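Local coordinates for bifunctional purine biosynthetic protein ADE5,7 (PDB 7LVO) that joins phosphoribosylamine to glycine at the cost of ATP and, through a second activity, closes the aminoimidazole ring in de novo purine synthesis, at residues F133-L142 and M305-L316. Numbering follows the deposited sequence.
Sequences FGPSPAAAML and MREDGYPFVGML. With EDO (1,2-ethanediol), chain B.
F133 lays its ring against the backbone corner at G314, where the chain turns into strand 315-323. With CG anti to the backbone N (chi1 178°), the ring runs out from CB alongside M315. G314 CA sits over one face, nearest F133 CE1 and CD1 and 3.9 Å from the ring centroid, a CH-pi contact; F133 CE2 meets M315 CB at 3.8 Å, and F133 CZ, at the tip, lies 3.5 Å from G314 C. A flat ring suits this place because it can lie broadside on the CH2 of a glycine. G314 is itself suited to its backbone angles (130°/-148°) and to the close passage of the chains, its CA 4.1 Å from G134 CA. The other neighbours of the F133 ring include L358 of helix 354-362 and F246 of strand 240-248.

Farther along, P135 and F312 lie side by side, P135 CB 3.6 Å from F312 CE2; the rigid proline offers an apolar flank. A139 turns its small methyl toward 305-316, where CB meets P311 O at 3.8 Å, M305 CE and the F312 ring. The flexible M305 chain, bent at chi2 and chi3, brings CE to 3.7 Å from A139 CA and, with SD, meets the branched end of L142 tip to tip. F152 of helix 146-155 touches both L142 and M305. At the more open end, A138 CB approaches Y310 CD1 obliquely.

One water bridges the segments, accepting from S136 N and V313 N (2.7 Å) and donating to P311 O, while S136 OG takes the A139 N-H almost straight in an ST motif. No direct hydrogen bond joins them, and P135 N, near V313 O, has no hydrogen to give. Apolar packing therefore holds 133-142 of the N domain to 305-316 of the ATP-grasp domain in this GAR synthetase half, and the water supplies the polar link.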
ATOM      1  N   PHE A 133      -1.681  -5.503  13.698  1.00 26.06           N
ATOM      2  CA  PHE A 133      -0.708  -5.753  12.637  1.00 27.40           C
ATOM      3  C   PHE A 133      -0.433  -4.416  11.960  1.00 26.58           C
ATOM      4  O   PHE A 133      -1.139  -4.001  11.036  1.00 26.58           O
ATOM      5  CB  PHE A 133      -1.210  -6.779  11.640  1.00 20.34           C
ATOM      6  CG  PHE A 133      -0.255  -7.020  10.495  1.00 21.51           C
ATOM      7  CD1 PHE A 133       0.843  -7.855  10.651  1.00 19.64           C
ATOM      8  CD2 PHE A 133      -0.442  -6.391   9.283  1.00 22.48           C
ATOM      9  CE1 PHE A 133       1.715  -8.070   9.603  1.00 27.07           C
ATOM     10  CE2 PHE A 133       0.427  -6.597   8.231  1.00 19.14           C
ATOM     11  CZ  PHE A 133       1.507  -7.437   8.387  1.00 27.60           C
ATOM     12  N   GLY A 134       0.601  -3.732  12.434  1.00 28.76           N
ATOM     13  CA  GLY A 134       0.961  -2.430  11.931  1.00 25.42           C
ATOM     14  C   GLY A 134       1.922  -1.730  12.866  1.00 22.16           C
ATOM     15  O   GLY A 134       2.132  -2.151  14.004  1.00 25.59           O
ATOM     16  N   PRO A 135       2.519  -0.639  12.403  1.00 21.02           N
ATOM     17  CA  PRO A 135       3.546   0.031  13.197  1.00 32.54           C
ATOM     18  C   PRO A 135       2.955   0.859  14.325  1.00 32.36           C
ATOM     19  O   PRO A 135       1.815   1.326  14.270  1.00 23.33           O
ATOM     20  CB  PRO A 135       4.253   0.929  12.167  1.00 29.78           C
ATOM     21  CG  PRO A 135       3.181   1.244  11.178  1.00 29.44           C
ATOM     22  CD  PRO A 135       2.360  -0.025  11.069  1.00 25.12           C
ATOM     23  N   SER A 136       3.760   1.022  15.363  1.00 19.81           N
ATOM     24  CA  SER A 136       3.424   1.958  16.426  1.00 28.97           C
ATOM     25  C   SER A 136       3.303   3.366  15.853  1.00 25.43           C
ATOM     26  O   SER A 136       3.812   3.649  14.764  1.00 32.80           O
ATOM     27  CB  SER A 136       4.488   1.927  17.516  1.00 31.96           C
ATOM     28  OG  SER A 136       5.712   2.430  17.025  1.00 28.80           O
ATOM     29  N   PRO A 137       2.620   4.265  16.564  1.00 31.44           N
ATOM     30  CA  PRO A 137       2.556   5.662  16.099  1.00 28.94           C
ATOM     31  C   PRO A 137       3.910   6.231  15.697  1.00 33.87           C
ATOM     32  O   PRO A 137       4.000   6.995  14.726  1.00 25.69           O
ATOM     33  CB  PRO A 137       1.969   6.401  17.306  1.00 27.12           C
ATOM     34  CG  PRO A 137       1.149   5.370  18.014  1.00 37.74           C
ATOM     35  CD  PRO A 137       1.855   4.041  17.806  1.00 25.10           C
ATOM     36  N   ALA A 138       4.975   5.869  16.422  1.00 29.30           N
ATOM     37  CA  ALA A 138       6.305   6.365  16.085  1.00 30.56           C
ATOM     38  C   ALA A 138       6.854   5.683  14.833  1.00 29.23           C
ATOM     39  O   ALA A 138       7.318   6.354  13.903  1.00 30.62           O
ATOM     40  CB  ALA A 138       7.250   6.157  17.267  1.00 33.22           C
ATOM     41  N   ALA A 139       6.817   4.350  14.795  1.00 25.42           N
ATOM     42  CA  ALA A 139       7.341   3.631  13.641  1.00 35.57           C
ATOM     43  C   ALA A 139       6.605   4.007  12.359  1.00 35.66           C
ATOM     44  O   ALA A 139       7.192   3.973  11.270  1.00 26.32           O
ATOM     45  CB  ALA A 139       7.248   2.123  13.875  1.00 30.34           C
ATOM     46  N   ALA A 140       5.321   4.367  12.466  1.00 36.17           N
ATOM     47  CA  ALA A 140       4.554   4.763  11.289  1.00 29.43           C
ATOM     48  C   ALA A 140       5.085   6.041  10.650  1.00 36.25           C
ATOM     49  O   ALA A 140       4.699   6.353   9.517  1.00 28.50           O
ATOM     50  CB  ALA A 140       3.082   4.945  11.665  1.00 29.66           C
ATOM     51  N   MET A 141       5.963   6.778  11.340  1.00 29.14           N
ATOM     52  CA  MET A 141       6.507   8.008  10.778  1.00 33.89           C
ATOM     53  C   MET A 141       7.382   7.756   9.555  1.00 27.13           C
ATOM     54  O   MET A 141       7.678   8.701   8.820  1.00 25.20           O
ATOM     55  CB  MET A 141       7.309   8.753  11.840  1.00 33.81           C
ATOM     56  CG  MET A 141       6.487   9.178  13.049  1.00 35.76           C
ATOM     57  SD  MET A 141       7.457  10.096  14.270  1.00 40.20           S
ATOM     58  CE  MET A 141       7.450  11.736  13.549  1.00 50.24           C
ATOM     59  N   LEU A 142       7.798   6.511   9.320  1.00 24.49           N
ATOM     60  CA  LEU A 142       8.531   6.201   8.095  1.00 33.47           C
ATOM     61  C   LEU A 142       7.737   6.604   6.858  1.00 27.97           C
ATOM     62  O   LEU A 142       8.323   6.960   5.832  1.00 26.83           O
ATOM     63  CB  LEU A 142       8.866   4.710   8.031  1.00 35.01           C
ATOM     64  CG  LEU A 142       9.989   4.192   8.918  1.00 32.88           C
ATOM     65  CD1 LEU A 142      10.119   2.674   8.753  1.00 25.72           C
ATOM     66  CD2 LEU A 142      11.311   4.879   8.607  1.00 29.86           C
ATOM     67  N   MET A 305      15.598   0.671  12.853  1.00 24.06           N
ATOM     68  CA  MET A 305      14.446   1.063  13.658  1.00 28.35           C
ATOM     69  C   MET A 305      14.599   0.597  15.104  1.00 26.55           C
ATOM     70  O   MET A 305      14.218   1.315  16.034  1.00 30.77           O
ATOM     71  CB  MET A 305      13.163   0.508  13.041  1.00 26.28           C
ATOM     72  CG  MET A 305      12.796   1.138  11.697  1.00 26.88           C
ATOM     73  SD  MET A 305      12.439   2.909  11.815  1.00 27.88           S
ATOM     74  CE  MET A 305      10.764   2.858  12.471  1.00 25.36           C
ATOM     75  N   ARG A 306      15.157  -0.600  15.315  1.00 23.55           N
ATOM     76  CA  ARG A 306      15.456  -1.033  16.678  1.00 29.61           C
ATOM     77  C   ARG A 306      16.489  -0.115  17.328  1.00 30.49           C
ATOM     78  O   ARG A 306      16.304   0.348  18.455  1.00 23.00           O
ATOM     79  CB  ARG A 306      15.961  -2.477  16.693  1.00 28.74           C
ATOM     80  CG  ARG A 306      14.917  -3.515  16.366  1.00 33.52           C
ATOM     81  CD  ARG A 306      15.302  -4.892  16.927  1.00 24.41           C
ATOM     82  NE  ARG A 306      16.661  -5.280  16.549  1.00 23.29           N
ATOM     83  CZ  ARG A 306      16.995  -5.811  15.382  1.00 34.33           C
ATOM     84  NH1 ARG A 306      16.096  -6.006  14.429  1.00 27.01           N
ATOM     85  NH2 ARG A 306      18.266  -6.155  15.164  1.00 24.51           N
ATOM     86  N   GLU A 307      17.585   0.163  16.619  1.00 28.70           N
ATOM     87  CA  GLU A 307      18.621   1.034  17.167  1.00 34.66           C
ATOM     88  C   GLU A 307      18.058   2.402  17.527  1.00 33.78           C
ATOM     89  O   GLU A 307      18.386   2.960  18.583  1.00 35.83           O
ATOM     90  CB  GLU A 307      19.768   1.171  16.168  1.00 34.55           C
ATOM     91  CG  GLU A 307      20.520  -0.123  15.926  1.00 43.11           C
ATOM     92  CD  GLU A 307      21.508  -0.023  14.778  1.00 46.35           C
ATOM     93  OE1 GLU A 307      21.284   0.804  13.865  1.00 36.99           O
ATOM     94  OE2 GLU A 307      22.508  -0.778  14.792  1.00 46.54           O
ATOM     95  N   ASP A 308      17.195   2.955  16.670  1.00 26.57           N
ATOM     96  CA  ASP A 308      16.584   4.245  16.956  1.00 26.76           C
ATOM     97  C   ASP A 308      15.540   4.165  18.059  1.00 26.16           C
ATOM     98  O   ASP A 308      15.041   5.211  18.487  1.00 31.44           O
ATOM     99  CB  ASP A 308      15.956   4.827  15.689  1.00 24.41           C
ATOM    100  CG  ASP A 308      16.994   5.286  14.679  1.00 37.97           C
ATOM    101  OD1 ASP A 308      18.200   5.217  14.992  1.00 34.54           O
ATOM    102  OD2 ASP A 308      16.607   5.705  13.569  1.00 35.31           O
ATOM    103  N   GLY A 309      15.202   2.966  18.525  1.00 33.79           N
ATOM    104  CA  GLY A 309      14.324   2.803  19.661  1.00 29.54           C
ATOM    105  C   GLY A 309      12.861   2.584  19.352  1.00 36.26           C
ATOM    106  O   GLY A 309      12.038   2.652  20.272  1.00 31.00           O
ATOM    107  N   TYR A 310      12.506   2.330  18.097  1.00 32.41           N
ATOM    108  CA  TYR A 310      11.111   2.127  17.701  1.00 34.71           C
ATOM    109  C   TYR A 310      11.050   1.039  16.646  1.00 25.53           C
ATOM    110  O   TYR A 310      10.888   1.314  15.454  1.00 31.87           O
ATOM    111  CB  TYR A 310      10.496   3.433  17.195  1.00 30.97           C
ATOM    112  CG  TYR A 310      10.557   4.547  18.211  1.00 35.18           C
ATOM    113  CD1 TYR A 310       9.583   4.661  19.196  1.00 25.01           C
ATOM    114  CD2 TYR A 310      11.594   5.473  18.200  1.00 30.72           C
ATOM    115  CE1 TYR A 310       9.633   5.673  20.137  1.00 33.99           C
ATOM    116  CE2 TYR A 310      11.650   6.486  19.136  1.00 39.81           C
ATOM    117  CZ  TYR A 310      10.668   6.581  20.102  1.00 38.08           C
ATOM    118  OH  TYR A 310      10.720   7.591  21.039  1.00 45.87           O
ATOM    119  N   PRO A 311      11.189  -0.224  17.055  1.00 25.64           N
ATOM    120  CA  PRO A 311      11.143  -1.325  16.087  1.00 22.03           C
ATOM    121  C   PRO A 311       9.878  -1.271  15.242  1.00 31.37           C
ATOM    122  O   PRO A 311       8.844  -0.761  15.669  1.00 19.31           O
ATOM    123  CB  PRO A 311      11.169  -2.579  16.968  1.00 23.48           C
ATOM    124  CG  PRO A 311      11.807  -2.127  18.252  1.00 25.50           C
ATOM    125  CD  PRO A 311      11.392  -0.693  18.439  1.00 30.89           C
ATOM    126  N   PHE A 312       9.977  -1.806  14.029  1.00 21.98           N
ATOM    127  CA  PHE A 312       8.881  -1.787  13.074  1.00 23.85           C
ATOM    128  C   PHE A 312       8.217  -3.158  13.030  1.00 25.85           C
ATOM    129  O   PHE A 312       8.877  -4.166  12.740  1.00 18.80           O
ATOM    130  CB  PHE A 312       9.356  -1.411  11.669  1.00 19.69           C
ATOM    131  CG  PHE A 312       8.236  -1.337  10.664  1.00 21.33           C
ATOM    132  CD1 PHE A 312       7.832  -2.471   9.971  1.00 24.52           C
ATOM    133  CD2 PHE A 312       7.565  -0.143  10.435  1.00 21.04           C
ATOM    134  CE1 PHE A 312       6.793  -2.408   9.063  1.00 25.00           C
ATOM    135  CE2 PHE A 312       6.534  -0.079   9.512  1.00 22.76           C
ATOM    136  CZ  PHE A 312       6.145  -1.220   8.834  1.00 18.26           C
ATOM    137  N   VAL A 313       6.918  -3.189  13.302  1.00 22.90           N
ATOM    138  CA  VAL A 313       6.111  -4.398  13.211  1.00 22.52           C
ATOM    139  C   VAL A 313       5.007  -4.149  12.194  1.00 22.36           C
ATOM    140  O   VAL A 313       4.358  -3.095  12.219  1.00 21.62           O
ATOM    141  CB  VAL A 313       5.522  -4.792  14.579  1.00 21.82           C
ATOM    142  CG1 VAL A 313       4.695  -6.060  14.450  1.00 25.20           C
ATOM    143  CG2 VAL A 313       6.636  -4.979  15.606  1.00 29.62           C
ATOM    144  N   GLY A 314       4.804  -5.108  11.293  1.00 20.42           N
ATOM    145  CA  GLY A 314       3.753  -4.992  10.301  1.00 22.96           C
ATOM    146  C   GLY A 314       4.233  -5.250   8.889  1.00 27.52           C
ATOM    147  O   GLY A 314       5.150  -6.052   8.673  1.00 23.29           O
ATOM    148  N   MET A 315       3.619  -4.574   7.920  1.00 20.05           N
ATOM    149  CA  MET A 315       3.951  -4.731   6.508  1.00 22.80           C
ATOM    150  C   MET A 315       4.790  -3.531   6.083  1.00 23.46           C
ATOM    151  O   MET A 315       4.282  -2.408   5.996  1.00 24.36           O
ATOM    152  CB  MET A 315       2.682  -4.852   5.660  1.00 21.84           C
ATOM    153  CG  MET A 315       2.897  -4.623   4.169  1.00 31.17           C
ATOM    154  SD  MET A 315       4.337  -5.487   3.504  1.00 24.24           S
ATOM    155  CE  MET A 315       3.949  -7.183   3.927  1.00 24.99           C
ATOM    156  N   LEU A 316       6.072  -3.776   5.811  1.00 19.27           N
ATOM    157  CA  LEU A 316       6.970  -2.747   5.302  1.00 21.20           C
ATOM    158  C   LEU A 316       6.919  -2.760   3.776  1.00 22.39           C
ATOM    159  O   LEU A 316       7.396  -3.706   3.139  1.00 23.17           O
ATOM    160  CB  LEU A 316       8.391  -2.971   5.809  1.00 23.27           C
ATOM    161  CG  LEU A 316       9.416  -1.943   5.335  1.00 23.08           C
ATOM    162  CD1 LEU A 316       9.135  -0.593   5.968  1.00 25.69           C
ATOM    163  CD2 LEU A 316      10.835  -2.408   5.634  1.00 23.92           C
TER
HETATM  164  C1  EDO B 501       4.085   5.365  20.441  1.00 36.70           C
HETATM  165  O1  EDO B 501       4.627   4.821  19.228  1.00 36.70           O
HETATM  166  C2  EDO B 501       3.504   4.250  21.299  1.00 36.70           C
HETATM  167  O2  EDO B 501       4.537   3.326  21.645  1.00 36.70           O
HETATM  168  O   HOH W   1       6.026  -1.289  14.999  1.00 26.22           O